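Local structure of inositol dehydrogenase (Lactobacillus casei, 4MKX) at residues A[159-173]-A[254-268]. The protein probably oxidises scyllo-inositol with NAD as cofactor, as a sugar alcohol dehydrogenase of the Gfo/Idh/MocA family. Residues are numbered along the deposited sequence; the frame is centred on the assembly and turned at random.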
loop_
_atom_site.group_PDB
_atom_site.type_symbol
_atom_site.label_atom_id
_atom_site.label_comp_id
_atom_site.label_asym_id
_atom_site.label_seq_id
_atom_site.Cartn_x
_atom_site.Cartn_y
_atom_site.Cartn_z
ATOM N N ILE A 159 2.451 -20.554 7.468
ATOM C CA ILE A 159 3.122 -20.497 6.177
ATOM C C ILE A 159 3.891 -21.774 5.887
ATOM O O ILE A 159 4.643 -21.840 4.918
ATOM C CB ILE A 159 4.050 -19.275 6.003
ATOM C CG1 ILE A 159 5.242 -19.368 6.946
ATOM C CG2 ILE A 159 3.280 -17.965 6.180
ATOM C CD1 ILE A 159 6.394 -18.506 6.507
ATOM N N GLY A 160 3.690 -22.786 6.725
ATOM C CA GLY A 160 4.317 -24.080 6.497
ATOM C C GLY A 160 5.768 -24.034 6.919
ATOM O O GLY A 160 6.147 -23.215 7.758
ATOM N N ASP A 161 6.587 -24.906 6.343
ATOM C CA ASP A 161 8.009 -24.883 6.656
ATOM C C ASP A 161 8.656 -23.741 5.878
ATOM O O ASP A 161 8.222 -23.396 4.777
ATOM C CB ASP A 161 8.661 -26.224 6.306
ATOM C CG ASP A 161 10.132 -26.278 6.694
ATOM O OD1 ASP A 161 10.540 -25.621 7.678
ATOM O OD2 ASP A 161 10.887 -26.987 6.007
ATOM N N ILE A 162 9.700 -23.157 6.454
ATOM C CA ILE A 162 10.370 -22.020 5.845
ATOM C C ILE A 162 11.375 -22.473 4.800
ATOM O O ILE A 162 12.202 -23.334 5.055
ATOM C CB ILE A 162 11.075 -21.198 6.931
ATOM C CG1 ILE A 162 10.021 -20.599 7.858
ATOM C CG2 ILE A 162 11.968 -20.135 6.287
ATOM C CD1 ILE A 162 10.594 -19.897 9.085
ATOM N N THR A 163 11.296 -21.911 3.600
ATOM C CA THR A 163 12.229 -22.287 2.546
ATOM C C THR A 163 13.291 -21.208 2.319
ATOM O O THR A 163 14.412 -21.503 1.951
ATOM C CB THR A 163 11.504 -22.520 1.229
ATOM O OG1 THR A 163 11.033 -21.263 0.753
ATOM C CG2 THR A 163 10.326 -23.443 1.413
ATOM N N LEU A 164 12.932 -19.945 2.531
ATOM C CA LEU A 164 13.881 -18.868 2.279
ATOM C C LEU A 164 13.593 -17.691 3.202
ATOM O O LEU A 164 12.440 -17.332 3.419
ATOM C CB LEU A 164 13.788 -18.405 0.815
ATOM C CG LEU A 164 14.801 -17.349 0.342
ATOM C CD1 LEU A 164 15.088 -17.578 -1.126
ATOM C CD2 LEU A 164 14.270 -15.936 0.529
ATOM N N ILE A 165 14.651 -17.098 3.737
ATOM C CA ILE A 165 14.494 -15.851 4.464
ATOM C C ILE A 165 15.396 -14.801 3.829
ATOM O O ILE A 165 16.561 -15.056 3.566
ATOM C CB ILE A 165 14.838 -16.012 5.950
ATOM C CG1 ILE A 165 13.811 -16.917 6.612
ATOM C CG2 ILE A 165 14.792 -14.652 6.640
ATOM C CD1 ILE A 165 14.039 -17.090 8.108
ATOM N N ARG A 166 14.834 -13.624 3.559
ATOM C CA ARG A 166 15.614 -12.506 3.037
ATOM C C ARG A 166 15.535 -11.413 4.088
ATOM O O ARG A 166 14.450 -11.062 4.532
ATOM C CB ARG A 166 15.026 -11.985 1.722
ATOM C CG ARG A 166 15.714 -10.711 1.236
ATOM C CD ARG A 166 15.147 -10.187 -0.114
ATOM N NE ARG A 166 13.719 -9.875 -0.064
ATOM C CZ ARG A 166 13.217 -8.718 0.347
ATOM N NH1 ARG A 166 14.031 -7.758 0.770
ATOM N NH2 ARG A 166 11.904 -8.523 0.366
ATOM N N SER A 167 16.677 -10.904 4.519
ATOM C CA SER A 167 16.657 -9.818 5.490
ATOM C C SER A 167 17.597 -8.694 5.081
ATOM O O SER A 167 18.735 -8.933 4.663
ATOM C CB SER A 167 16.977 -10.354 6.897
ATOM O OG SER A 167 16.400 -9.514 7.887
ATOM N N TYR A 168 17.098 -7.459 5.158
ATOM C CA TYR A 168 17.869 -6.288 4.791
ATOM C C TYR A 168 18.020 -5.422 6.017
ATOM O O TYR A 168 17.039 -5.172 6.722
ATOM C CB TYR A 168 17.082 -5.441 3.787
ATOM C CG TYR A 168 17.079 -5.887 2.344
ATOM C CD1 TYR A 168 17.469 -7.165 1.955
ATOM C CD2 TYR A 168 16.669 -5.005 1.364
ATOM C CE1 TYR A 168 17.454 -7.538 0.606
ATOM C CE2 TYR A 168 16.639 -5.368 0.031
ATOM C CZ TYR A 168 17.033 -6.618 -0.346
ATOM O OH TYR A 168 17.008 -6.941 -1.682
ATOM N N SER A 169 19.231 -4.937 6.258
ATOM C CA SER A 169 19.467 -3.897 7.260
ATOM C C SER A 169 20.303 -2.811 6.602
ATOM O O SER A 169 21.495 -3.004 6.352
ATOM C CB SER A 169 20.219 -4.455 8.475
ATOM O OG SER A 169 19.411 -5.388 9.172
ATOM N N ILE A 170 19.691 -1.667 6.310
ATOM C CA ILE A 170 20.405 -0.594 5.612
ATOM C C ILE A 170 20.266 0.733 6.373
ATOM O O ILE A 170 19.166 1.261 6.522
ATOM C CB ILE A 170 19.898 -0.412 4.171
ATOM C CG1 ILE A 170 19.756 -1.767 3.458
ATOM C CG2 ILE A 170 20.861 0.478 3.379
ATOM C CD1 ILE A 170 19.177 -1.640 2.035
ATOM N N ASP A 171 21.389 1.257 6.855
ATOM C CA ASP A 171 21.397 2.513 7.601
ATOM C C ASP A 171 21.190 3.671 6.649
ATOM O O ASP A 171 21.526 3.577 5.469
ATOM C CB ASP A 171 22.733 2.701 8.337
ATOM C CG ASP A 171 22.700 2.201 9.770
ATOM O OD1 ASP A 171 21.605 1.933 10.308
ATOM O OD2 ASP A 171 23.787 2.091 10.371
ATOM N N PRO A 172 20.635 4.775 7.156
ATOM C CA PRO A 172 20.348 5.937 6.310
ATOM C C PRO A 172 21.603 6.637 5.805
ATOM O O PRO A 172 22.612 6.704 6.511
ATOM C CB PRO A 172 19.578 6.869 7.251
ATOM C CG PRO A 172 19.994 6.468 8.617
ATOM C CD PRO A 172 20.194 4.986 8.550
ATOM N N ALA A 173 21.512 7.163 4.584
ATOM C CA ALA A 173 22.603 7.894 3.949
ATOM C C ALA A 173 23.055 9.062 4.815
ATOM O O ALA A 173 24.211 9.473 4.750
ATOM C CB ALA A 173 22.156 8.394 2.583
ATOM N N ASN A 254 23.892 3.208 3.169
ATOM C CA ASN A 254 23.539 4.313 2.282
ATOM C C ASN A 254 22.114 4.278 1.713
ATOM O O ASN A 254 21.922 4.409 0.505
ATOM C CB ASN A 254 24.555 4.379 1.132
ATOM C CG ASN A 254 24.543 5.717 0.414
ATOM O OD1 ASN A 254 24.313 6.758 1.027
ATOM N ND2 ASN A 254 24.789 5.691 -0.896
ATOM N N ALA A 255 21.115 4.104 2.574
ATOM C CA ALA A 255 19.723 4.133 2.116
ATOM C C ALA A 255 19.221 5.567 2.033
ATOM O O ALA A 255 19.245 6.302 3.018
ATOM C CB ALA A 255 18.817 3.316 3.050
ATOM N N ALA A 256 18.745 5.970 0.865
ATOM C CA ALA A 256 18.300 7.348 0.698
ATOM C C ALA A 256 16.968 7.627 1.393
ATOM O O ALA A 256 16.690 8.769 1.777
ATOM C CB ALA A 256 18.216 7.702 -0.781
ATOM N N HIS A 257 16.143 6.596 1.558
ATOM C CA HIS A 257 14.770 6.819 2.008
ATOM C C HIS A 257 14.566 6.735 3.518
ATOM O O HIS A 257 13.460 6.989 4.007
ATOM C CB HIS A 257 13.805 5.869 1.286
ATOM C CG HIS A 257 14.121 4.419 1.484
ATOM N ND1 HIS A 257 15.210 3.808 0.896
ATOM C CD2 HIS A 257 13.503 3.461 2.215
ATOM C CE1 HIS A 257 15.241 2.534 1.246
ATOM N NE2 HIS A 257 14.210 2.294 2.041
ATOM N N GLY A 258 15.622 6.387 4.242
ATOM C CA GLY A 258 15.549 6.261 5.687
ATOM C C GLY A 258 16.198 4.983 6.174
ATOM O O GLY A 258 17.102 4.454 5.533
ATOM N N TYR A 259 15.730 4.487 7.318
ATOM C CA TYR A 259 16.265 3.281 7.933
ATOM C C TYR A 259 15.496 2.081 7.406
ATOM O O TYR A 259 14.312 1.918 7.720
ATOM C CB TYR A 259 16.080 3.393 9.450
ATOM C CG TYR A 259 16.648 2.263 10.288
ATOM C CD1 TYR A 259 17.968 1.853 10.155
ATOM C CD2 TYR A 259 15.861 1.635 11.239
ATOM C CE1 TYR A 259 18.478 0.829 10.934
ATOM C CE2 TYR A 259 16.357 0.620 12.034
ATOM C CZ TYR A 259 17.671 0.223 11.880
ATOM O OH TYR A 259 18.189 -0.796 12.656
ATOM N N HIS A 260 16.147 1.252 6.595
ATOM C CA HIS A 260 15.427 0.155 5.954
ATOM C C HIS A 260 15.800 -1.164 6.601
ATOM O O HIS A 260 16.882 -1.695 6.365
ATOM C CB HIS A 260 15.706 0.089 4.456
ATOM C CG HIS A 260 14.820 -0.878 3.729
ATOM N ND1 HIS A 260 13.744 -0.473 2.964
ATOM C CD2 HIS A 260 14.828 -2.231 3.675
ATOM C CE1 HIS A 260 13.150 -1.531 2.445
ATOM N NE2 HIS A 260 13.789 -2.613 2.857
ATOM N N VAL A 261 14.900 -1.679 7.428
ATOM C CA VAL A 261 15.059 -3.005 8.022
ATOM C C VAL A 261 13.820 -3.800 7.654
ATOM O O VAL A 261 12.697 -3.436 8.009
ATOM C CB VAL A 261 15.229 -2.934 9.541
ATOM C CG1 VAL A 261 15.169 -4.316 10.154
ATOM C CG2 VAL A 261 16.574 -2.307 9.870
ATOM N N GLU A 262 14.026 -4.860 6.896
ATOM C CA GLU A 262 12.928 -5.595 6.292
ATOM C C GLU A 262 13.296 -7.065 6.366
ATOM O O GLU A 262 14.452 -7.425 6.152
ATOM C CB GLU A 262 12.762 -5.189 4.820
ATOM C CG GLU A 262 11.681 -5.985 4.060
ATOM C CD GLU A 262 11.758 -5.817 2.569
ATOM O OE1 GLU A 262 12.720 -5.175 2.081
ATOM O OE2 GLU A 262 10.862 -6.342 1.859
ATOM N N THR A 263 12.327 -7.909 6.711
ATOM C CA THR A 263 12.560 -9.350 6.721
ATOM C C THR A 263 11.425 -10.044 6.004
ATOM O O THR A 263 10.255 -9.850 6.330
ATOM C CB THR A 263 12.665 -9.876 8.156
ATOM O OG1 THR A 263 13.760 -9.215 8.796
ATOM C CG2 THR A 263 12.957 -11.369 8.159
ATOM N N GLU A 264 11.788 -10.873 5.031
ATOM C CA GLU A 264 10.833 -11.612 4.228
ATOM C C GLU A 264 11.004 -13.090 4.533
ATOM O O GLU A 264 12.130 -13.592 4.580
ATOM C CB GLU A 264 11.158 -11.368 2.756
ATOM C CG GLU A 264 10.516 -12.300 1.784
ATOM C CD GLU A 264 11.042 -12.048 0.398
ATOM O OE1 GLU A 264 10.590 -11.063 -0.224
ATOM O OE2 GLU A 264 11.938 -12.791 -0.056
ATOM N N ILE A 265 9.890 -13.782 4.748
ATOM C CA ILE A 265 9.931 -15.219 4.999
ATOM C C ILE A 265 9.051 -15.905 3.955
ATOM O O ILE A 265 7.857 -15.620 3.853
ATOM C CB ILE A 265 9.410 -15.540 6.419
ATOM C CG1 ILE A 265 10.173 -14.726 7.472
ATOM C CG2 ILE A 265 9.583 -17.027 6.716
ATOM C CD1 ILE A 265 9.591 -14.847 8.848
ATOM N N ILE A 266 9.651 -16.790 3.164
ATOM C CA ILE A 266 8.908 -17.576 2.188
ATOM C C ILE A 266 8.750 -18.990 2.726
ATOM O O ILE A 266 9.732 -19.624 3.116
ATOM C CB ILE A 266 9.651 -17.645 0.857
ATOM C CG1 ILE A 266 9.891 -16.225 0.329
ATOM C CG2 ILE A 266 8.823 -18.428 -0.148
ATOM C CD1 ILE A 266 10.568 -16.176 -1.028
ATOM N N GLY A 267 7.511 -19.460 2.796
ATOM C CA GLY A 267 7.241 -20.792 3.311
ATOM C C GLY A 267 6.583 -21.645 2.238
ATOM O O GLY A 267 6.353 -21.194 1.112
ATOM N N THR A 268 6.268 -22.882 2.586
ATOM C CA THR A 268 5.672 -23.788 1.614
ATOM C C THR A 268 4.205 -23.446 1.383
ATOM O O THR A 268 3.643 -23.832 0.362
ATOM C CB THR A 268 5.810 -25.256 2.061
ATOM O OG1 THR A 268 5.256 -25.410 3.371
ATOM C CG2 THR A 268 7.274 -25.672 2.067
#
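Antiparallel pairing of strands 162-172 and 260-267 in the C-terminal-domain sheet sets a salt-bridge network, Arg166 with Glu262 and Glu264, on the face that meets a second subunit. Arg166 starts out extended, then bends at chi3 (59°), which swings its guanidinium across to the partner strand. There it grips Glu262 end-on: NH1 bonds OE1 at 3.2 Å and NH2 bonds OE2 at 2.8 Å. Arg166 NH2 also bonds Glu264 OE1 at 2.9 Å. Each oxygen lies near the guanidinium plane but is met from above its own carboxylate, the Arg166 and Glu262 planes standing 77° apart. His260 NE2 donates to Glu262 OE1 (2.9 Å) from the carboxylate face opposite Arg166 NH1, while ND1 pairs with His257 NE2, fixing the imidazole's rotation. Tyr168 lays its ring under Arg166 NH1, 3.3 Å from the ring plane; its OH bonds Glu264 OE2 of the second subunit, whose Tyr168 returns the bond to this Glu264 and whose Arg273 adds a salt bridge to Glu262.

On the other face, against helices 145-155 and 197-207, branched aliphatics suit the buried face: Ile265 CG2 packs on Ile159 CD1 (3.5 Å) and Ile162. Ser167 OG lies 2.8 Å from Thr263 OG1, these buried hydroxyls also being served by Asp199 and Tyr147. At the start of strand 162-172, Thr163 N and Leu164 N share Ile266 O, a classic beta bulge, in the open-faced sheet characteristic of Gfo/Idh/MocA C-terminal domains, helices behind and a subunit interface in front.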